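Side-chain contacts in Lin1840 protein (Listeria innocua serovar 6a, PDB 4ZOC), which probably hydrolyses terminal, non-reducing beta-D-glucosyl residues to release beta-D-glucose, acting in beta-1,2-glucan degradation: residues G130-F135 / P345-K350; G371-V376 / A637-I642. The protein carries 2 engineered substitutions. All coordinates share one frame; numbering follows the deposited sequence.

Overall arrangement
The two contacts lie in different parts of this family 3 glycosidase. Interaction 1 joins the start of a strand of the TIM barrel to the loop between helices 322-338 and 361-374. Interaction 2 joins the last turn of helix 361-374 to the fibronectin type III-like domain. The same helix therefore follows one contact along the chain and takes part in the other. The centres of interactions 1 and 2 are about 35 Å apart, and the nearest atoms of the two are about 18 Å apart. Both lie away from the glucose pocket of Trp271, Trp409 and Glu473. Strand 638-648, used in interaction 2, ends at Asp648, which binds magnesium with Thr650.

Interaction 1: G130-F135 / P345-K350; sequences GHHVTF and PYRGLK
His132 and Arg347 meet where a TIM-barrel strand begins. Residue Gly130 has positive phi and is the C-prime residue of a Schellman motif that ends helix 112-128; strand 133-134 of the parallel barrel sheet follows. The partner, Tyr346 to Leu349, is a type I' beta turn, closed by Leu349 N to Tyr346 O at 3.1 Å.

Two apolar contacts join the pieces. The His132 ring approaches the aliphatic part of Arg347 obliquely, with His132 CD2 3.8 Å from Arg347 CD. The two side chains run alongside each other, pointing opposite ways, and the ring and guanidinium planes are 74° apart. Arg347 has CG anti to the backbone N (chi1 -154°), and its chain bends at chi2 as it passes the ring. Beside this pair, Leu349 CD1 sits 3.7 Å from Gly130 CA and covers the end of the helix.

The polar links run through water. Water 1 lies in the guanidinium plane, accepts from Arg347 NH1 at 2.8 Å and donates to His131 O. Arg347 is also fixed from outside: NE, NH1 and NH2 bond to the carbonyls of Leu339, Gln185 and Leu179. All three nitrogens of this buried guanidinium are thus engaged, which should hold its rotation. Gln73 NE2 gives Pro345 O a second partner besides water. Water 2 lies in the His132 ring plane, 2.7 Å from His132 NE2, and donates to Pro345 O at 2.8 Å.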
loop_
_atom_site.group_PDB
_atom_site.type_symbol
_atom_site.label_atom_id
_atom_site.label_comp_id
_atom_site.label_asym_id
_atom_site.label_seq_id
_atom_site.Cartn_x
_atom_site.Cartn_y
_atom_site.Cartn_z
ATOM N N GLY A 130 2.459 35.028 -22.792
ATOM C CA GLY A 130 1.499 34.558 -23.756
ATOM C C GLY A 130 0.663 33.323 -23.433
ATOM O O GLY A 130 -0.017 32.823 -24.284
ATOM N N HIS A 131 0.761 32.824 -22.216
ATOM C CA HIS A 131 0.020 31.639 -21.776
ATOM C C HIS A 131 -1.365 31.963 -21.234
ATOM O O HIS A 131 -1.514 32.843 -20.431
ATOM C CB HIS A 131 0.817 30.918 -20.682
ATOM C CG HIS A 131 2.221 30.562 -21.078
ATOM N ND1 HIS A 131 2.521 29.624 -22.045
ATOM C CD2 HIS A 131 3.408 31.071 -20.673
ATOM C CE1 HIS A 131 3.826 29.542 -22.192
ATOM N NE2 HIS A 131 4.383 30.424 -21.383
ATOM N N HIS A 132 -2.357 31.147 -21.617
ATOM C CA HIS A 132 -3.769 31.340 -21.248
ATOM C C HIS A 132 -4.211 30.446 -20.110
ATOM O O HIS A 132 -5.128 30.814 -19.398
ATOM C CB HIS A 132 -4.706 31.019 -22.378
ATOM C CG HIS A 132 -4.358 31.763 -23.640
ATOM N ND1 HIS A 132 -4.633 31.271 -24.887
ATOM C CD2 HIS A 132 -3.756 32.961 -23.824
ATOM C CE1 HIS A 132 -4.174 32.115 -25.807
ATOM N NE2 HIS A 132 -3.666 33.163 -25.195
ATOM N N VAL A 133 -3.645 29.249 -20.020
ATOM C CA VAL A 133 -4.008 28.240 -19.014
ATOM C C VAL A 133 -2.780 27.672 -18.351
ATOM O O VAL A 133 -1.787 27.418 -19.017
ATOM C CB VAL A 133 -4.690 26.982 -19.731
ATOM C CG1 VAL A 133 -5.142 25.894 -18.786
ATOM C CG2 VAL A 133 -5.859 27.397 -20.563
ATOM N N THR A 134 -2.867 27.410 -17.048
ATOM C CA THR A 134 -1.851 26.600 -16.411
ATOM C C THR A 134 -2.389 25.288 -15.901
ATOM O O THR A 134 -3.500 25.241 -15.354
ATOM C CB THR A 134 -1.172 27.348 -15.240
ATOM O OG1 THR A 134 -0.184 26.487 -14.652
ATOM C CG2 THR A 134 -2.172 27.773 -14.083
ATOM N N PHE A 135 -1.523 24.277 -15.961
ATOM C CA PHE A 135 -1.825 22.933 -15.477
ATOM C C PHE A 135 -1.538 22.838 -13.968
ATOM O O PHE A 135 -0.590 22.130 -13.525
ATOM C CB PHE A 135 -1.056 21.935 -16.248
ATOM C CG PHE A 135 -1.346 21.918 -17.782
ATOM C CD1 PHE A 135 -2.724 21.901 -18.277
ATOM C CD2 PHE A 135 -0.285 21.892 -18.702
ATOM C CE1 PHE A 135 -2.955 21.871 -19.596
ATOM C CE2 PHE A 135 -0.547 21.766 -20.052
ATOM C CZ PHE A 135 -1.885 21.746 -20.475
ATOM N N PRO A 345 -7.128 37.707 -29.748
ATOM C CA PRO A 345 -6.488 36.392 -29.759
ATOM C C PRO A 345 -5.066 36.401 -29.174
ATOM O O PRO A 345 -4.511 35.337 -29.003
ATOM C CB PRO A 345 -6.464 36.020 -31.242
ATOM C CG PRO A 345 -6.690 37.287 -31.981
ATOM C CD PRO A 345 -7.283 38.283 -31.112
ATOM N N TYR A 346 -4.495 37.586 -28.931
ATOM C CA TYR A 346 -3.181 37.752 -28.332
ATOM C C TYR A 346 -3.210 38.079 -26.857
ATOM O O TYR A 346 -2.150 38.329 -26.270
ATOM C CB TYR A 346 -2.401 38.863 -29.098
ATOM C CG TYR A 346 -2.307 38.520 -30.571
ATOM C CD1 TYR A 346 -1.413 37.579 -31.020
ATOM C CD2 TYR A 346 -3.150 39.125 -31.524
ATOM C CE1 TYR A 346 -1.377 37.180 -32.332
ATOM C CE2 TYR A 346 -3.125 38.727 -32.839
ATOM C CZ TYR A 346 -2.230 37.767 -33.240
ATOM O OH TYR A 346 -2.163 37.404 -34.533
ATOM N N ARG A 347 -4.422 38.070 -26.257
ATOM C CA ARG A 347 -4.664 38.277 -24.848
ATOM C C ARG A 347 -3.728 39.314 -24.226
ATOM O O ARG A 347 -2.979 39.080 -23.246
ATOM C CB ARG A 347 -4.641 36.920 -24.122
ATOM C CG ARG A 347 -5.453 36.939 -22.877
ATOM C CD ARG A 347 -6.090 35.615 -22.564
ATOM N NE ARG A 347 -6.887 35.839 -21.367
ATOM C CZ ARG A 347 -6.417 35.839 -20.121
ATOM N NH1 ARG A 347 -5.132 35.623 -19.866
ATOM N NH2 ARG A 347 -7.251 36.092 -19.133
ATOM N N GLY A 348 -3.815 40.512 -24.794
ATOM C CA GLY A 348 -3.193 41.668 -24.197
ATOM C C GLY A 348 -1.825 42.039 -24.728
ATOM O O GLY A 348 -1.361 43.104 -24.453
ATOM N N LEU A 349 -1.203 41.189 -25.527
ATOM C CA LEU A 349 0.164 41.373 -25.847
ATOM C C LEU A 349 0.502 42.071 -27.178
ATOM O O LEU A 349 1.627 42.476 -27.378
ATOM C CB LEU A 349 0.862 40.036 -25.833
ATOM C CG LEU A 349 0.874 39.270 -24.508
ATOM C CD1 LEU A 349 1.931 38.141 -24.646
ATOM C CD2 LEU A 349 1.167 40.172 -23.337
ATOM N N LYS A 350 -0.420 42.100 -28.130
ATOM C CA LYS A 350 -0.016 42.418 -29.533
ATOM C C LYS A 350 0.666 43.756 -29.636
ATOM O O LYS A 350 1.716 43.876 -30.337
ATOM C CB LYS A 350 -1.221 42.397 -30.483
ATOM C CG LYS A 350 -0.858 42.438 -31.980
ATOM C CD LYS A 350 -0.016 41.246 -32.398
ATOM C CE LYS A 350 -0.226 40.890 -33.877
ATOM N NZ LYS A 350 1.059 40.786 -34.588
HETATM O O HOH W 1 -2.869 35.124 -21.358
HETATM O O HOH W 2 -2.641 34.755 -27.056
#

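Interaction 2: G371-V376 / A637-I642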
loop_
_atom_site.group_PDB
_atom_site.type_symbol
_atom_site.label_atom_id
_atom_site.label_comp_id
_atom_site.label_asym_id
_atom_site.label_seq_id
_atom_site.Cartn_x
_atom_site.Cartn_y
_atom_site.Cartn_z
ATOM N N GLY A 371 9.055 31.523 0.694
ATOM C CA GLY A 371 10.104 30.618 1.184
ATOM C C GLY A 371 10.249 30.669 2.700
ATOM O O GLY A 371 10.369 29.593 3.326
ATOM N N VAL A 372 10.258 31.869 3.307
ATOM C CA VAL A 372 10.363 31.931 4.766
ATOM C C VAL A 372 9.079 31.459 5.458
ATOM O O VAL A 372 9.088 31.107 6.664
ATOM C CB VAL A 372 10.898 33.282 5.299
ATOM C CG1 VAL A 372 12.215 33.625 4.608
ATOM C CG2 VAL A 372 9.975 34.398 5.096
ATOM N N GLU A 373 7.940 31.502 4.757
ATOM C CA GLU A 373 6.677 30.929 5.350
ATOM C C GLU A 373 6.616 29.396 5.337
ATOM O O GLU A 373 5.944 28.796 6.172
ATOM C CB GLU A 373 5.405 31.401 4.596
ATOM C CG GLU A 373 5.152 32.899 4.717
ATOM C CD GLU A 373 4.664 33.298 6.075
ATOM O OE1 GLU A 373 3.934 32.507 6.717
ATOM O OE2 GLU A 373 5.061 34.391 6.506
ATOM N N SER A 374 7.333 28.795 4.417
ATOM C CA SER A 374 7.196 27.385 4.018
ATOM C C SER A 374 8.267 26.440 4.604
ATOM O O SER A 374 8.051 25.230 4.723
ATOM C CB SER A 374 7.306 27.299 2.509
ATOM O OG SER A 374 6.241 27.966 1.903
ATOM N N ALA A 375 9.395 26.992 4.979
ATOM C CA ALA A 375 10.474 26.185 5.597
ATOM C C ALA A 375 10.003 25.675 6.962
ATOM O O ALA A 375 9.187 26.353 7.647
ATOM C CB ALA A 375 11.730 26.978 5.758
ATOM N N VAL A 376 10.568 24.548 7.397
ATOM C CA VAL A 376 10.124 23.909 8.651
ATOM C C VAL A 376 11.330 23.627 9.501
ATOM O O VAL A 376 12.260 22.941 9.118
ATOM C CB VAL A 376 9.344 22.603 8.465
ATOM C CG1 VAL A 376 8.870 22.083 9.821
ATOM C CG2 VAL A 376 8.203 22.792 7.494
ATOM N N ALA A 637 9.315 38.093 18.001
ATOM C CA ALA A 637 8.109 38.081 17.173
ATOM C C ALA A 637 8.099 36.788 16.349
ATOM O O ALA A 637 9.170 36.307 15.932
ATOM C CB ALA A 637 8.101 39.272 16.237
ATOM N N GLY A 638 6.920 36.213 16.154
ATOM C CA GLY A 638 6.843 35.007 15.364
ATOM C C GLY A 638 5.454 34.672 15.024
ATOM O O GLY A 638 4.513 35.341 15.490
ATOM N N LYS A 639 5.315 33.666 14.165
ATOM C CA LYS A 639 4.047 33.132 13.762
ATOM C C LYS A 639 3.844 31.683 14.242
ATOM O O LYS A 639 4.751 30.856 14.242
ATOM C CB LYS A 639 3.952 33.170 12.218
ATOM C CG LYS A 639 3.871 34.577 11.662
ATOM C CD LYS A 639 4.247 34.629 10.213
ATOM C CE LYS A 639 4.336 36.059 9.741
ATOM N NZ LYS A 639 4.457 35.942 8.284
ATOM N N GLU A 640 2.627 31.378 14.646
ATOM C CA GLU A 640 2.254 30.056 15.078
ATOM C C GLU A 640 1.064 29.631 14.221
ATOM O O GLU A 640 0.240 30.464 13.782
ATOM C CB GLU A 640 1.821 30.092 16.568
ATOM C CG GLU A 640 1.416 28.742 17.171
ATOM C CD GLU A 640 2.510 27.678 17.054
ATOM O OE1 GLU A 640 3.267 27.378 18.010
ATOM O OE2 GLU A 640 2.629 27.123 15.932
ATOM N N VAL A 641 0.942 28.332 13.980
ATOM C CA VAL A 641 -0.205 27.766 13.201
ATOM C C VAL A 641 -1.109 27.075 14.169
ATOM O O VAL A 641 -0.828 25.952 14.621
ATOM C CB VAL A 641 0.246 26.829 12.020
ATOM C CG1 VAL A 641 -0.969 26.282 11.243
ATOM C CG2 VAL A 641 1.136 27.582 11.098
ATOM N N ILE A 642 -2.246 27.742 14.466
ATOM C CA ILE A 642 -3.297 27.120 15.309
ATOM C C ILE A 642 -4.030 26.122 14.406
ATOM O O ILE A 642 -4.405 26.478 13.291
ATOM C CB ILE A 642 -4.292 28.127 15.854
ATOM C CG1 ILE A 642 -3.545 29.196 16.679
ATOM C CG2 ILE A 642 -5.410 27.407 16.560
ATOM C CD1 ILE A 642 -4.351 30.442 17.096
HETATM O O HOH W 3 1.446 34.309 7.761
#
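Lys639 reaches across to Glu373. The Lys639 CB points toward the helix end, and CG is anti to the carbonyl carbon (chi1 -68°). From there the chain is extended, and it crosses the Glu373 side chain at about a right angle. CD is the first atom to approach the carboxylate: Lys639 CD is 3.8 Å from Glu373 OE2 and 4.1 Å from Glu373 OE1. CE comes next, with Lys639 CE 3.7 Å from the same Glu373 OE2.

The lysine stands on strand 638-648 of the fibronectin type III-like domain. Its side chain also touches Lys665 and Ala667 on the antiparallel neighbour, strand 659-668. Glu373 lies in the last turn of helix 361-374, just before strand 376-380 of a separate mixed sheet.

At the tip, Lys639 NZ donates to Glu373 OE2 in a salt bridge. The modelled 2.4 Å is very short, and the exact length is doubtful. The other oxygen, Glu373 OE1, forms a salt bridge with Lys665 NZ. Two ammonium groups probably favour the ionised carboxylate. Water 3 donates to Glu373 OE1 at 3.2 Å and weakly accepts from Lys639 NZ.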